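Local coordinates for ErfK/YbiS/YcfS/YnhG family protein (Xylanimonas cellulosilytica, PDB 4LPQ) that probably acts as a peptidoglycan L,D-transpeptidase in cell wall biogenesis, its catalytic domain joined to a putative peptidoglycan-binding domain, at residues 7-15 with 60-68. Residues are numbered along the deposited sequence; the frame is centred on the assembly and turned at random.
Sequences APQYPQRGS and RDGVVGPQT
Pro11 and Val64 join two loop pieces that run antiparallel (176° between their directions) through a single direct backbone hydrogen bond, Val64 N to Pro11 O, 2.8 Å and almost straight at 173°. Two residues along each chain, a water bridges the backbones: it accepts from Arg13 N at 2.7 Å and donates to Gly62 O, which Gln12 CA also approaches in a CA-H...O contact of 3.6 Å. Tyr10 covers the other end. Its CB sits 3.4 Å from Val64 O and also meets Val63 CG1, while the ring passes Gly65 CA obliquely at its CD1, and CE1 comes 3.9 Å from Pro66 CD. The torsion responsible is chi1 of -56°, which sets CG opposite the carbonyl carbon and sends the ring along the chain entering helix 66-74, where Gly65 is the N-cap. Pro11 crosses Val64 at an angle, its CD 4.1 Å from Val64 CB; behind them Leu23 of helix 18-30 backs Pro11, and Val49 of helix 43-56 backs Val64. Gln12 and Val63 lie side by side and point the same way, CB of Gln12 packing on CG2 of Val63. Both loops are braced internally: Asp61 OD1 takes Val63 N from above its carboxylate plane in an Asx turn, and Gln12 O receives both N and OG of Ser15 on one face, closing a type II turn from Gln12 to Ser15. The contact thus ties the lead-in to helix 18-30 to the loop before helix 66-74, the latter in the putative peptidoglycan-binding domain, away from the predicted catalytic residues. Its chemistry implies a join made mainly between backbones, by one straight bond and one water bridge, with Tyr10, Pro11 and the two valines adding apolar contact alongside.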
# COMPACT_ATOMS: atom_id res chain seq x y z
N ALA A 7 -30.75 9.51 3.62
CA ALA A 7 -29.73 10.05 4.51
C ALA A 7 -28.56 10.18 3.64
O ALA A 7 -28.64 9.87 2.47
CB ALA A 7 -29.41 9.17 5.68
N PRO A 8 -27.46 10.70 4.30
CA PRO A 8 -26.37 10.98 3.40
C PRO A 8 -25.80 9.71 2.85
O PRO A 8 -26.06 8.64 3.31
CB PRO A 8 -25.37 11.71 4.26
CG PRO A 8 -25.53 11.15 5.58
CD PRO A 8 -26.98 11.07 5.73
N GLN A 9 -25.03 9.88 1.82
CA GLN A 9 -24.23 8.83 1.28
C GLN A 9 -22.98 8.83 2.09
O GLN A 9 -22.39 9.85 2.34
CB GLN A 9 -23.84 9.12 -0.16
CG GLN A 9 -22.72 8.19 -0.67
CD GLN A 9 -22.17 8.50 -2.03
OE1 GLN A 9 -21.26 9.27 -2.16
NE2 GLN A 9 -22.78 7.93 -3.04
N TYR A 10 -22.54 7.65 2.43
CA TYR A 10 -21.21 7.51 2.88
C TYR A 10 -20.45 6.87 1.72
O TYR A 10 -20.81 5.81 1.31
CB TYR A 10 -21.18 6.65 4.13
CG TYR A 10 -22.07 7.20 5.25
CD1 TYR A 10 -21.81 8.42 5.82
CD2 TYR A 10 -23.16 6.53 5.68
CE1 TYR A 10 -22.60 8.92 6.83
CE2 TYR A 10 -23.97 7.04 6.67
CZ TYR A 10 -23.66 8.21 7.25
OH TYR A 10 -24.46 8.72 8.21
N PRO A 11 -19.45 7.54 1.17
CA PRO A 11 -18.74 6.93 0.04
C PRO A 11 -18.18 5.56 0.37
O PRO A 11 -17.59 5.36 1.42
CB PRO A 11 -17.62 7.91 -0.23
CG PRO A 11 -18.22 9.18 0.20
CD PRO A 11 -19.08 8.89 1.39
N GLN A 12 -18.46 4.58 -0.51
CA GLN A 12 -18.01 3.22 -0.36
C GLN A 12 -17.93 2.59 -1.74
O GLN A 12 -18.40 3.17 -2.71
CB GLN A 12 -18.97 2.45 0.54
CG GLN A 12 -20.45 2.40 0.10
CD GLN A 12 -21.30 1.75 1.14
OE1 GLN A 12 -21.89 2.40 2.02
NE2 GLN A 12 -21.30 0.46 1.11
N ARG A 13 -17.37 1.37 -1.80
CA ARG A 13 -17.21 0.74 -3.11
C ARG A 13 -18.55 0.67 -3.83
O ARG A 13 -19.54 0.23 -3.25
CB ARG A 13 -16.64 -0.67 -2.91
CG ARG A 13 -16.36 -1.40 -4.21
CD ARG A 13 -15.16 -0.87 -4.95
NE ARG A 13 -14.92 -1.51 -6.25
CZ ARG A 13 -14.18 -2.59 -6.40
NH1 ARG A 13 -13.55 -3.09 -5.39
NH2 ARG A 13 -14.06 -3.13 -7.60
N GLY A 14 -18.57 1.15 -5.08
CA GLY A 14 -19.76 1.14 -5.91
C GLY A 14 -20.45 2.49 -5.93
O GLY A 14 -21.32 2.70 -6.76
N SER A 15 -20.16 3.34 -4.96
CA SER A 15 -20.78 4.67 -4.94
C SER A 15 -20.32 5.49 -6.15
O SER A 15 -19.18 5.33 -6.67
CB SER A 15 -20.32 5.45 -3.68
OG SER A 15 -20.76 4.90 -2.46
N ARG A 60 -11.01 -0.75 9.05
CA ARG A 60 -10.66 -0.81 7.63
C ARG A 60 -11.81 -1.38 6.84
O ARG A 60 -11.73 -2.42 6.23
CB ARG A 60 -9.42 -1.62 7.45
CG ARG A 60 -8.19 -1.15 8.26
CD ARG A 60 -7.10 -2.19 8.29
NE ARG A 60 -6.04 -1.73 9.17
CZ ARG A 60 -4.92 -2.45 9.45
NH1 ARG A 60 -4.65 -3.54 8.78
NH2 ARG A 60 -4.02 -1.98 10.31
N ASP A 61 -12.89 -0.70 6.71
CA ASP A 61 -14.09 -1.13 6.03
C ASP A 61 -14.38 -0.49 4.68
O ASP A 61 -15.32 -0.94 3.99
CB ASP A 61 -15.32 -1.01 6.94
CG ASP A 61 -15.64 0.44 7.31
OD1 ASP A 61 -15.03 1.38 6.74
OD2 ASP A 61 -16.52 0.66 8.19
N GLY A 62 -13.55 0.48 4.23
CA GLY A 62 -13.85 1.14 2.98
C GLY A 62 -15.03 2.07 2.98
O GLY A 62 -15.30 2.64 1.93
N VAL A 63 -15.69 2.26 4.10
CA VAL A 63 -16.89 3.09 4.15
C VAL A 63 -16.48 4.43 4.80
O VAL A 63 -16.00 4.42 5.97
CB VAL A 63 -18.00 2.44 4.89
CG1 VAL A 63 -19.24 3.34 4.99
CG2 VAL A 63 -18.41 1.12 4.27
N VAL A 64 -16.64 5.52 4.09
CA VAL A 64 -16.24 6.82 4.60
C VAL A 64 -17.39 7.44 5.40
O VAL A 64 -18.20 8.19 4.87
CB VAL A 64 -15.74 7.73 3.45
CG1 VAL A 64 -15.30 9.07 4.00
CG2 VAL A 64 -14.62 7.03 2.70
N GLY A 65 -17.51 6.97 6.62
CA GLY A 65 -18.50 7.49 7.54
C GLY A 65 -17.97 8.66 8.33
O GLY A 65 -16.94 9.26 8.04
N PRO A 66 -18.71 8.99 9.40
CA PRO A 66 -18.37 10.22 10.17
C PRO A 66 -16.91 10.26 10.67
O PRO A 66 -16.22 11.30 10.57
CB PRO A 66 -19.38 10.17 11.33
CG PRO A 66 -20.61 9.55 10.69
CD PRO A 66 -20.04 8.49 9.78
N GLN A 67 -16.41 9.15 11.24
CA GLN A 67 -15.07 9.14 11.78
C GLN A 67 -14.00 9.27 10.71
O GLN A 67 -13.00 10.00 10.90
CB GLN A 67 -14.89 7.92 12.63
CG GLN A 67 -13.60 7.90 13.44
CD GLN A 67 -13.39 6.67 14.26
OE1 GLN A 67 -13.86 5.61 13.95
NE2 GLN A 67 -12.60 6.82 15.29
N THR A 68 -14.17 8.53 9.61
CA THR A 68 -13.23 8.66 8.51
C THR A 68 -13.22 10.05 7.91
O THR A 68 -12.17 10.63 7.64
CB THR A 68 -13.44 7.53 7.46
OG1 THR A 68 -13.27 6.26 8.04
CG2 THR A 68 -12.46 7.67 6.32
O HOH W 1 -15.84 0.43 0.18